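Local coordinates for protein tonb-dependent siderophore receptor (Acinetobacter baumannii, PDB 5FR8) that probably takes part in the initial step of iron uptake at the outer membrane by binding iron-chelating siderophores, and may bind ferric enterobactin with micromolar affinity, at residues A[49-54]-A[694-699]; A[592-597]-A[625-630]; A[636-641]-A[682-687]. All coordinates share one frame; numbering follows the deposited sequence.

Contact 1 (A[49-54]-A[694-699]); sequences LEKLPV and STRVGV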
loop_
_atom_site.group_PDB
_atom_site.type_symbol
_atom_site.label_atom_id
_atom_site.label_comp_id
_atom_site.label_asym_id
_atom_site.label_seq_id
_atom_site.Cartn_x
_atom_site.Cartn_y
_atom_site.Cartn_z
ATOM N N LEU A 49 2.392 -3.432 -19.138
ATOM C CA LEU A 49 1.728 -2.164 -18.847
ATOM C C LEU A 49 1.186 -1.469 -20.079
ATOM O O LEU A 49 0.176 -0.775 -19.998
ATOM C CB LEU A 49 2.680 -1.215 -18.109
ATOM C CG LEU A 49 2.827 -1.550 -16.620
ATOM C CD1 LEU A 49 3.810 -0.598 -15.926
ATOM C CD2 LEU A 49 1.459 -1.526 -15.944
ATOM N N GLU A 50 1.869 -1.636 -21.208
ATOM C CA GLU A 50 1.438 -0.988 -22.430
ATOM C C GLU A 50 0.208 -1.713 -23.000
ATOM O O GLU A 50 -0.693 -1.079 -23.559
ATOM C CB GLU A 50 2.586 -0.929 -23.439
ATOM C CG GLU A 50 2.288 -0.131 -24.710
ATOM C CD GLU A 50 2.079 -1.011 -25.943
ATOM O OE1 GLU A 50 1.912 -2.252 -25.811
ATOM O OE2 GLU A 50 2.090 -0.451 -27.062
ATOM N N LYS A 51 0.150 -3.030 -22.826
ATOM C CA LYS A 51 -0.923 -3.819 -23.416
ATOM C C LYS A 51 -2.234 -3.700 -22.656
ATOM O O LYS A 51 -3.296 -4.022 -23.183
ATOM C CB LYS A 51 -0.504 -5.274 -23.525
ATOM C CG LYS A 51 0.172 -5.538 -24.838
ATOM C CD LYS A 51 1.043 -6.769 -24.809
ATOM C CE LYS A 51 1.839 -6.814 -26.098
ATOM N NZ LYS A 51 2.455 -8.148 -26.337
ATOM N N LEU A 52 -2.160 -3.204 -21.427
ATOM C CA LEU A 52 -3.349 -3.075 -20.595
ATOM C C LEU A 52 -3.278 -1.810 -19.738
ATOM O O LEU A 52 -3.122 -1.903 -18.509
ATOM C CB LEU A 52 -3.491 -4.324 -19.717
ATOM C CG LEU A 52 -4.766 -4.471 -18.882
ATOM C CD1 LEU A 52 -6.015 -4.075 -19.657
ATOM C CD2 LEU A 52 -4.838 -5.906 -18.396
ATOM N N PRO A 53 -3.411 -0.633 -20.388
ATOM C CA PRO A 53 -3.235 0.710 -19.820
ATOM C C PRO A 53 -3.899 0.881 -18.475
ATOM O O PRO A 53 -5.009 0.432 -18.269
ATOM C CB PRO A 53 -3.921 1.622 -20.842
ATOM C CG PRO A 53 -3.826 0.891 -22.131
ATOM C CD PRO A 53 -3.773 -0.580 -21.814
ATOM N N VAL A 54 -3.206 1.524 -17.561
ATOM C CA VAL A 54 -3.766 1.899 -16.270
ATOM C C VAL A 54 -4.459 3.267 -16.407
ATOM O O VAL A 54 -4.107 4.071 -17.275
ATOM C CB VAL A 54 -2.622 1.979 -15.239
ATOM C CG1 VAL A 54 -3.061 2.653 -13.939
ATOM C CG2 VAL A 54 -2.057 0.586 -14.994
ATOM N N SER A 694 2.585 4.732 -31.623
ATOM C CA SER A 694 1.745 3.646 -31.172
ATOM C C SER A 694 0.399 4.224 -30.819
ATOM O O SER A 694 0.242 5.441 -30.747
ATOM C CB SER A 694 2.344 2.989 -29.937
ATOM O OG SER A 694 3.411 2.149 -30.318
ATOM N N THR A 695 -0.577 3.342 -30.628
ATOM C CA THR A 695 -1.896 3.722 -30.148
ATOM C C THR A 695 -2.630 2.457 -29.750
ATOM O O THR A 695 -2.331 1.380 -30.254
ATOM C CB THR A 695 -2.725 4.490 -31.201
ATOM O OG1 THR A 695 -4.029 4.744 -30.673
ATOM C CG2 THR A 695 -2.847 3.704 -32.506
ATOM N N ARG A 696 -3.575 2.605 -28.831
ATOM C CA ARG A 696 -4.306 1.479 -28.270
ATOM C C ARG A 696 -5.686 1.942 -27.847
ATOM O O ARG A 696 -5.805 2.827 -27.008
ATOM C CB ARG A 696 -3.573 0.891 -27.059
ATOM C CG ARG A 696 -4.245 -0.357 -26.505
ATOM C CD ARG A 696 -3.353 -1.173 -25.580
ATOM N NE ARG A 696 -2.241 -1.829 -26.278
ATOM C CZ ARG A 696 -2.314 -2.994 -26.932
ATOM N NH1 ARG A 696 -3.459 -3.672 -26.985
ATOM N NH2 ARG A 696 -1.234 -3.490 -27.533
ATOM N N VAL A 697 -6.722 1.356 -28.435
ATOM C CA VAL A 697 -8.086 1.683 -28.067
ATOM C C VAL A 697 -8.719 0.435 -27.468
ATOM O O VAL A 697 -8.458 -0.686 -27.925
ATOM C CB VAL A 697 -8.903 2.185 -29.284
ATOM C CG1 VAL A 697 -10.287 2.645 -28.858
ATOM C CG2 VAL A 697 -8.177 3.328 -29.978
ATOM N N GLY A 698 -9.551 0.627 -26.450
ATOM C CA GLY A 698 -10.182 -0.492 -25.775
ATOM C C GLY A 698 -11.353 -0.106 -24.883
ATOM O O GLY A 698 -11.695 1.072 -24.738
ATOM N N VAL A 699 -11.984 -1.118 -24.302
ATOM C CA VAL A 699 -13.057 -0.901 -23.353
ATOM C C VAL A 699 -12.867 -1.830 -22.139
ATOM O O VAL A 699 -12.328 -2.941 -22.263
ATOM C CB VAL A 699 -14.434 -1.100 -24.021
ATOM C CG1 VAL A 699 -14.622 -2.547 -24.475
ATOM C CG2 VAL A 699 -15.557 -0.654 -23.093
#
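Ser694 comes first along the strand, and its hydroxyl approaches the carboxylate of Glu50. OG stays 4.4 Å from Glu50 OE2, so the two only border each other. Arg696 carries the contact. Its side chain sets out toward residues 49-54, and CG is anti to the backbone N (chi1 -176°). The chain runs out extended from the strand and then bends at chi3, which lays the guanidinium beside the end of helix 46-51. The aliphatic part packs first: CD of Arg696 lies 3.8 Å from CD of Pro53, the two side chains crossing at about a right angle. NE of Arg696 is 3.2 Å from Glu50 O, a carbonyl near the end of the helix. Lys51 lies over one guanidinium face, with its CG 3.7 Å from NH2 of Arg696. The Lys51 ammonium continues past this face and stays well apart from the guanidinium. The carboxylate of Glu50 forms a long salt bridge, OE1 to NH2 of Arg696 at 3.8 Å. The two planes stand 75° apart, so the groups do not pair flat. The stronger partner of Arg696 NH2 is Asp636 of strand 635-648, two strands along the barrel wall. The contact thus joins the plug to the inner wall of the barrel. One buried arginine meets a helix-end carbonyl, a carboxylate at long salt-bridge distance and aliphatic carbon on the plug side. Its main charge partner is in the barrel wall, which suggests that the plug meets the wall here mainly through packing and a long charge contact.

Contact 2 (A[592-597]-A[625-630]); sequences GDIRWT and SIFDYD. With C8E ((hydroxyethyloxy)tri(ethyloxy)octane), chain C.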
loop_
_atom_site.group_PDB
_atom_site.type_symbol
_atom_site.label_atom_id
_atom_site.label_comp_id
_atom_site.label_asym_id
_atom_site.label_seq_id
_atom_site.Cartn_x
_atom_site.Cartn_y
_atom_site.Cartn_z
ATOM N N GLY A 592 3.780 -18.737 -29.158
ATOM C CA GLY A 592 4.392 -17.714 -30.008
ATOM C C GLY A 592 3.511 -16.478 -30.127
ATOM O O GLY A 592 3.502 -15.634 -29.214
ATOM N N ASP A 593 2.769 -16.379 -31.240
ATOM C CA ASP A 593 1.903 -15.217 -31.523
ATOM C C ASP A 593 0.714 -15.149 -30.581
ATOM O O ASP A 593 0.291 -14.066 -30.216
ATOM C CB ASP A 593 1.368 -15.239 -32.966
ATOM C CG ASP A 593 2.450 -14.974 -34.031
ATOM O OD1 ASP A 593 3.554 -14.483 -33.712
ATOM O OD2 ASP A 593 2.167 -15.248 -35.216
ATOM N N ILE A 594 0.182 -16.309 -30.201
ATOM C CA ILE A 594 -0.921 -16.405 -29.233
ATOM C C ILE A 594 -0.393 -16.759 -27.834
ATOM O O ILE A 594 0.369 -17.717 -27.690
ATOM C CB ILE A 594 -1.920 -17.549 -29.591
ATOM C CG1 ILE A 594 -2.591 -17.356 -30.972
ATOM C CG2 ILE A 594 -2.953 -17.682 -28.485
ATOM C CD1 ILE A 594 -3.732 -16.362 -30.991
ATOM N N ARG A 595 -0.841 -16.041 -26.802
ATOM C CA ARG A 595 -0.387 -16.304 -25.430
ATOM C C ARG A 595 -1.440 -16.045 -24.360
ATOM O O ARG A 595 -2.315 -15.186 -24.521
ATOM C CB ARG A 595 0.799 -15.439 -25.091
ATOM C CG ARG A 595 2.009 -15.662 -25.967
ATOM C CD ARG A 595 3.072 -14.614 -25.664
ATOM N NE ARG A 595 2.546 -13.246 -25.682
ATOM C CZ ARG A 595 2.194 -12.576 -26.784
ATOM N NH1 ARG A 595 2.275 -13.143 -27.988
ATOM N NH2 ARG A 595 1.764 -11.321 -26.681
ATOM N N TRP A 596 -1.312 -16.790 -23.260
ATOM C CA TRP A 596 -2.255 -16.749 -22.144
ATOM C C TRP A 596 -1.511 -16.710 -20.801
ATOM O O TRP A 596 -0.699 -17.583 -20.493
ATOM C CB TRP A 596 -3.183 -17.990 -22.165
ATOM C CG TRP A 596 -4.369 -17.932 -23.153
ATOM C CD1 TRP A 596 -5.515 -17.177 -23.032
ATOM C CD2 TRP A 596 -4.514 -18.686 -24.377
ATOM N NE1 TRP A 596 -6.349 -17.409 -24.110
ATOM C CE2 TRP A 596 -5.760 -18.326 -24.948
ATOM C CE3 TRP A 596 -3.714 -19.628 -25.042
ATOM C CZ2 TRP A 596 -6.217 -18.872 -26.159
ATOM C CZ3 TRP A 596 -4.175 -20.176 -26.254
ATOM C CH2 TRP A 596 -5.413 -19.791 -26.791
ATOM N N THR A 597 -1.816 -15.712 -19.982
ATOM C CA THR A 597 -1.300 -15.677 -18.619
ATOM C C THR A 597 -2.495 -15.691 -17.664
ATOM O O THR A 597 -3.305 -14.765 -17.669
ATOM C CB THR A 597 -0.420 -14.426 -18.356
ATOM O OG1 THR A 597 0.593 -14.316 -19.358
ATOM C CG2 THR A 597 0.259 -14.490 -16.976
ATOM N N SER A 625 -7.229 -13.842 -15.882
ATOM C CA SER A 625 -6.774 -14.306 -17.182
ATOM C C SER A 625 -6.403 -13.143 -18.046
ATOM O O SER A 625 -7.200 -12.231 -18.230
ATOM C CB SER A 625 -7.867 -15.088 -17.902
ATOM O OG SER A 625 -7.541 -15.293 -19.280
ATOM N N ILE A 626 -5.195 -13.180 -18.582
ATOM C CA ILE A 626 -4.823 -12.262 -19.644
ATOM C C ILE A 626 -4.504 -13.019 -20.964
ATOM O O ILE A 626 -3.837 -14.061 -20.960
ATOM C CB ILE A 626 -3.656 -11.336 -19.214
ATOM C CG1 ILE A 626 -3.909 -10.732 -17.819
ATOM C CG2 ILE A 626 -3.504 -10.211 -20.222
ATOM C CD1 ILE A 626 -3.253 -11.454 -16.645
ATOM N N PHE A 627 -4.990 -12.475 -22.082
ATOM C CA PHE A 627 -4.844 -13.087 -23.404
ATOM C C PHE A 627 -4.225 -12.094 -24.391
ATOM O O PHE A 627 -4.637 -10.929 -24.483
ATOM C CB PHE A 627 -6.206 -13.562 -23.905
ATOM C CG PHE A 627 -6.270 -13.888 -25.377
ATOM C CD1 PHE A 627 -5.749 -15.067 -25.868
ATOM C CD2 PHE A 627 -6.924 -13.043 -26.259
ATOM C CE1 PHE A 627 -5.851 -15.385 -27.218
ATOM C CE2 PHE A 627 -7.027 -13.343 -27.601
ATOM C CZ PHE A 627 -6.489 -14.520 -28.086
ATOM N N ASP A 628 -3.231 -12.577 -25.131
ATOM C CA ASP A 628 -2.572 -11.769 -26.120
ATOM C C ASP A 628 -2.463 -12.498 -27.445
ATOM O O ASP A 628 -2.149 -13.688 -27.496
ATOM C CB ASP A 628 -1.192 -11.368 -25.621
ATOM C CG ASP A 628 -1.194 -10.011 -24.985
ATOM O OD1 ASP A 628 -1.495 -9.004 -25.681
ATOM O OD2 ASP A 628 -0.905 -9.947 -23.778
ATOM N N TYR A 629 -2.719 -11.750 -28.513
ATOM C CA TYR A 629 -2.685 -12.267 -29.878
ATOM C C TYR A 629 -2.112 -11.167 -30.780
ATOM O O TYR A 629 -2.722 -10.100 -30.955
ATOM C CB TYR A 629 -4.105 -12.698 -30.295
ATOM C CG TYR A 629 -4.269 -13.272 -31.685
ATOM C CD1 TYR A 629 -3.179 -13.735 -32.417
ATOM C CD2 TYR A 629 -5.538 -13.397 -32.245
ATOM C CE1 TYR A 629 -3.355 -14.287 -33.676
ATOM C CE2 TYR A 629 -5.727 -13.946 -33.501
ATOM C CZ TYR A 629 -4.636 -14.395 -34.211
ATOM O OH TYR A 629 -4.824 -14.933 -35.466
ATOM N N ASP A 630 -0.914 -11.413 -31.303
ATOM C CA ASP A 630 -0.304 -10.511 -32.278
ATOM C C ASP A 630 -0.765 -10.930 -33.674
ATOM O O ASP A 630 -0.302 -11.943 -34.217
ATOM C CB ASP A 630 1.237 -10.532 -32.181
ATOM C CG ASP A 630 1.773 -10.107 -30.788
ATOM O OD1 ASP A 630 1.343 -9.094 -30.200
ATOM O OD2 ASP A 630 2.658 -10.806 -30.282
HETATM C C1 C8E C . -2.971 -23.558 -12.420
HETATM C C2 C8E C . -3.763 -22.273 -12.126
HETATM C C3 C8E C . -4.241 -21.486 -13.367
HETATM C C4 C8E C . -5.631 -20.832 -13.213
HETATM C C5 C8E C . -6.325 -20.568 -14.570
HETATM C C6 C8E C . -6.810 -21.850 -15.265
HETATM C C7 C8E C . -7.777 -21.593 -16.425
HETATM C C8 C8E C . -7.333 -22.226 -17.765
HETATM O O9 C8E C . -7.823 -21.395 -18.854
HETATM C C10 C8E C . -6.960 -21.428 -20.014
HETATM C C11 C8E C . -7.544 -20.609 -21.184
HETATM O O12 C8E C . -8.013 -19.314 -20.765
HETATM C C13 C8E C . -8.967 -18.720 -21.697
HETATM C C14 C8E C . -9.164 -17.218 -21.394
HETATM O O15 C8E C . -10.309 -16.653 -22.061
HETATM C C16 C8E C . -11.556 -16.694 -21.310
HETATM C C17 C8E C . -12.765 -17.258 -22.125
HETATM O O18 C8E C . -13.993 -17.046 -21.400
HETATM C C19 C8E C . -14.408 -15.645 -21.400
HETATM C C20 C8E C . -15.469 -15.256 -20.337
HETATM O O21 C8E C . -16.332 -14.132 -20.715
#
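Trp596 overlaps Phe627, and the two side chains run alongside each other in the same direction. The five-membered ring of Trp596 and the Phe627 ring have centroids 4.8 Å apart and planes at 35°, an oblique pair. Phe627 CD1 lies over one indole face, with CE2 of Trp596 at 3.4 Å. C11 of the detergent C8E lies over the opposite face. Ile594 is on the same side of the sheet. Its CG2 meets CE1 of Phe627 at 3.9 Å. Its CD1 is modelled over the face of the Tyr629 ring, but too close for the detail to be trusted.

The other side of the sheet is polar around Arg595. Its chain bends at chi3 and turns the guanidinium back toward Gly592 and across to Asp630. NH1 donates to Gly592 O at 3.0 Å, within the guanidinium plane, and also to OD2 of Asp630 at 3.3 Å. That second bond is part of a salt bridge and meets the carboxylate from above its plane. NH1 is therefore gripped by two acceptors. Asp628 OD1 is near NH2 of Arg595, 4.1 Å away, but beyond salt-bridge distance, and it is taken by Asn638 on the next strand. Lys51 of the plug comes close to NH2 of Arg595, so the acidic groups here probably offset two positive charges.

The backbones are antiparallel, at 168°. Hydrogen-bonded pairs Arg595-Asp628 and Thr597-Ile626 alternate with non-hydrogen-bonded pairs Ile594-Tyr629 and Trp596-Phe627. Asp630 N adds a bond to Asp593 O. An apolar, partly aromatic outer face bound by detergent, backed by a polar face turned to the plug, is characteristic of a transmembrane beta-barrel wall.

Contact 3 (A[636-641]-A[682-687]); sequences DVNFVF and GINVGY. With C8E ((hydroxyethyloxy)tri(ethyloxy)octane), chain C.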
loop_
_atom_site.group_PDB
_atom_site.type_symbol
_atom_site.label_atom_id
_atom_site.label_comp_id
_atom_site.label_asym_id
_atom_site.label_seq_id
_atom_site.Cartn_x
_atom_site.Cartn_y
_atom_site.Cartn_z
ATOM N N ASP A 636 -2.529 -5.860 -32.989
ATOM C CA ASP A 636 -2.434 -6.614 -31.758
ATOM C C ASP A 636 -3.833 -6.574 -31.126
ATOM O O ASP A 636 -4.560 -5.580 -31.261
ATOM C CB ASP A 636 -1.329 -5.960 -30.883
ATOM C CG ASP A 636 -1.388 -6.354 -29.421
ATOM O OD1 ASP A 636 -2.197 -5.749 -28.683
ATOM O OD2 ASP A 636 -0.601 -7.235 -29.003
ATOM N N VAL A 637 -4.233 -7.654 -30.469
ATOM C CA VAL A 637 -5.482 -7.643 -29.719
ATOM C C VAL A 637 -5.202 -8.239 -28.364
ATOM O O VAL A 637 -4.362 -9.124 -28.241
ATOM C CB VAL A 637 -6.585 -8.441 -30.432
ATOM C CG1 VAL A 637 -6.077 -9.825 -30.791
ATOM C CG2 VAL A 637 -7.862 -8.528 -29.597
ATOM N N ASN A 638 -5.898 -7.752 -27.344
ATOM C CA ASN A 638 -5.610 -8.158 -25.982
ATOM C C ASN A 638 -6.880 -8.286 -25.147
ATOM O O ASN A 638 -7.748 -7.431 -25.232
ATOM C CB ASN A 638 -4.659 -7.128 -25.373
ATOM C CG ASN A 638 -4.458 -7.324 -23.889
ATOM O OD1 ASN A 638 -5.342 -7.019 -23.076
ATOM N ND2 ASN A 638 -3.289 -7.845 -23.522
ATOM N N PHE A 639 -6.983 -9.349 -24.348
ATOM C CA PHE A 639 -8.214 -9.648 -23.590
ATOM C C PHE A 639 -7.891 -9.954 -22.142
ATOM O O PHE A 639 -6.919 -10.664 -21.867
ATOM C CB PHE A 639 -8.929 -10.867 -24.193
ATOM C CG PHE A 639 -10.231 -11.238 -23.515
ATOM C CD1 PHE A 639 -11.382 -10.494 -23.735
ATOM C CD2 PHE A 639 -10.311 -12.356 -22.697
ATOM C CE1 PHE A 639 -12.587 -10.845 -23.142
ATOM C CE2 PHE A 639 -11.509 -12.716 -22.104
ATOM C CZ PHE A 639 -12.651 -11.956 -22.324
ATOM N N VAL A 640 -8.711 -9.435 -21.226
ATOM C CA VAL A 640 -8.491 -9.600 -19.776
ATOM C C VAL A 640 -9.811 -10.000 -19.135
ATOM O O VAL A 640 -10.888 -9.536 -19.544
ATOM C CB VAL A 640 -7.907 -8.298 -19.111
ATOM C CG1 VAL A 640 -8.927 -7.168 -19.157
ATOM C CG2 VAL A 640 -7.437 -8.534 -17.668
ATOM N N PHE A 641 -9.733 -10.870 -18.135
ATOM C CA PHE A 641 -10.939 -11.355 -17.442
ATOM C C PHE A 641 -10.555 -11.661 -16.014
ATOM O O PHE A 641 -9.497 -12.227 -15.732
ATOM C CB PHE A 641 -11.494 -12.605 -18.117
ATOM C CG PHE A 641 -12.709 -13.197 -17.449
ATOM C CD1 PHE A 641 -13.984 -12.671 -17.679
ATOM C CD2 PHE A 641 -12.601 -14.338 -16.651
ATOM C CE1 PHE A 641 -15.109 -13.242 -17.095
ATOM C CE2 PHE A 641 -13.728 -14.914 -16.067
ATOM C CZ PHE A 641 -14.981 -14.364 -16.289
ATOM N N GLY A 682 -12.242 -7.079 -20.296
ATOM C CA GLY A 682 -11.894 -5.975 -21.201
ATOM C C GLY A 682 -11.215 -6.435 -22.476
ATOM O O GLY A 682 -10.592 -7.491 -22.491
ATOM N N ILE A 683 -11.342 -5.649 -23.548
ATOM C CA ILE A 683 -10.555 -5.864 -24.775
ATOM C C ILE A 683 -9.823 -4.610 -25.222
ATOM O O ILE A 683 -10.205 -3.492 -24.882
ATOM C CB ILE A 683 -11.404 -6.315 -25.982
ATOM C CG1 ILE A 683 -12.574 -5.358 -26.221
ATOM C CG2 ILE A 683 -11.886 -7.752 -25.807
ATOM C CD1 ILE A 683 -13.207 -5.531 -27.590
ATOM N N ASN A 684 -8.749 -4.828 -25.972
ATOM C CA ASN A 684 -8.036 -3.775 -26.674
ATOM C C ASN A 684 -7.883 -4.207 -28.089
ATOM O O ASN A 684 -7.784 -5.402 -28.363
ATOM C CB ASN A 684 -6.600 -3.638 -26.176
ATOM C CG ASN A 684 -6.517 -3.252 -24.731
ATOM O OD1 ASN A 684 -7.217 -2.369 -24.278
ATOM N ND2 ASN A 684 -5.642 -3.901 -24.006
ATOM N N VAL A 685 -7.824 -3.245 -28.994
ATOM C CA VAL A 685 -7.111 -3.472 -30.240
ATOM C C VAL A 685 -5.971 -2.452 -30.245
ATOM O O VAL A 685 -6.165 -1.276 -29.928
ATOM C CB VAL A 685 -8.025 -3.418 -31.488
ATOM C CG1 VAL A 685 -8.833 -2.135 -31.528
ATOM C CG2 VAL A 685 -7.183 -3.576 -32.743
ATOM N N GLY A 686 -4.769 -2.929 -30.548
ATOM C CA GLY A 686 -3.565 -2.152 -30.330
ATOM C C GLY A 686 -2.794 -2.044 -31.608
ATOM O O GLY A 686 -2.043 -2.942 -31.953
ATOM N N TYR A 687 -2.968 -0.924 -32.299
ATOM C CA TYR A 687 -2.301 -0.682 -33.571
ATOM C C TYR A 687 -1.071 0.201 -33.459
ATOM O O TYR A 687 -1.129 1.329 -32.980
ATOM C CB TYR A 687 -3.268 -0.015 -34.538
ATOM C CG TYR A 687 -2.800 -0.023 -35.981
ATOM C CD1 TYR A 687 -2.567 -1.228 -36.656
ATOM C CD2 TYR A 687 -2.612 1.166 -36.677
ATOM C CE1 TYR A 687 -2.156 -1.243 -37.971
ATOM C CE2 TYR A 687 -2.203 1.153 -37.998
ATOM C CZ TYR A 687 -1.980 -0.056 -38.634
ATOM O OH TYR A 687 -1.572 -0.076 -39.940
HETATM C C1 C8E C . -2.971 -23.558 -12.420
HETATM C C2 C8E C . -3.763 -22.273 -12.126
HETATM C C3 C8E C . -4.241 -21.486 -13.367
HETATM C C4 C8E C . -5.631 -20.832 -13.213
HETATM C C5 C8E C . -6.325 -20.568 -14.570
HETATM C C6 C8E C . -6.810 -21.850 -15.265
HETATM C C7 C8E C . -7.777 -21.593 -16.425
HETATM C C8 C8E C . -7.333 -22.226 -17.765
HETATM O O9 C8E C . -7.823 -21.395 -18.854
HETATM C C10 C8E C . -6.960 -21.428 -20.014
HETATM C C11 C8E C . -7.544 -20.609 -21.184
HETATM O O12 C8E C . -8.013 -19.314 -20.765
HETATM C C13 C8E C . -8.967 -18.720 -21.697
HETATM C C14 C8E C . -9.164 -17.218 -21.394
HETATM O O15 C8E C . -10.309 -16.653 -22.061
HETATM C C16 C8E C . -11.556 -16.694 -21.310
HETATM C C17 C8E C . -12.765 -17.258 -22.125
HETATM O O18 C8E C . -13.993 -17.046 -21.400
HETATM C C19 C8E C . -14.408 -15.645 -21.400
HETATM C C20 C8E C . -15.469 -15.256 -20.337
HETATM O O21 C8E C . -16.332 -14.132 -20.715
#
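Strands 636-641 and 682-687 run antiparallel at 160°, their axes 4.6 Å apart at closest approach. The backbone bonds are paired at Asn638-Asn684 and Val640-Gly682, and Gly686 N also donates to Asp636 O at 2.8 Å.

Asn638 and Asn684 extend together from the two strands on the same face. CG of Asn638 is anti to its N (chi1 171°) and CG of Asn684 anti to its carbonyl carbon; these different first torsions bring the amides alongside, with OD1 of Asn638 3.3 Å from ND2 of Asn684. The amide planes are 29° apart. The Asn638 amide has its main partner elsewhere, as ND2 donates to OD1 of Asp628. Asp636 shares this face and stands beside Gly686, with CB 3.3 Å from Gly686 O. Its OD1 carries a salt bridge to Arg696. Val640 lies farther along, its CG1 3.5 Å from Gly682 N. Gly682 has no side chain, so the valine methyl comes down onto its backbone.

The opposite face is apolar. Ile683 CG2 meets the edge of the Phe639 ring in plane, 3.5 Å from CD1. Val637 turns CG2 onto Asn684 O at 3.4 Å. Val685 directs its CG2 to Asp636 O from the other strand. Beyond the pair, C20 of C8E lies over one face of the Phe641 ring, 3.8 Å from CE1.

Strand 635-648 sits between 621-630 and 674-687, and strand 674-687 is bordered in turn by 693-700. The polar face meets the plug, where Leu52 touches Val640 and Lys51 touches Asn638 and Asp636. The apolar face looks outward with Phe627 and Tyr629 of the next strand.

How the contacts relate
All three contacts lie on one side of the chain's centre. The centres of contacts 1 and 3 are about 8 Å apart, those of 2 and 3 about 10 Å, and those of 1 and 2 about 15 Å. Neighbouring strands run 594-608, 621-630, 635-648, 674-687 and 693-700, with contact 2 at the start and contact 1 at the end. Along the chain, contact 2 closes before contact 3 opens, and both are nested within the loop that contact 1 closes. Contacts 2 and 3 build the barrel wall. Lys51 of contact 1 reaches Arg595 and Asp628 of contact 2, and Arg696 reaches Asp636 of contact 3, so one plug corner rests on several wall strands.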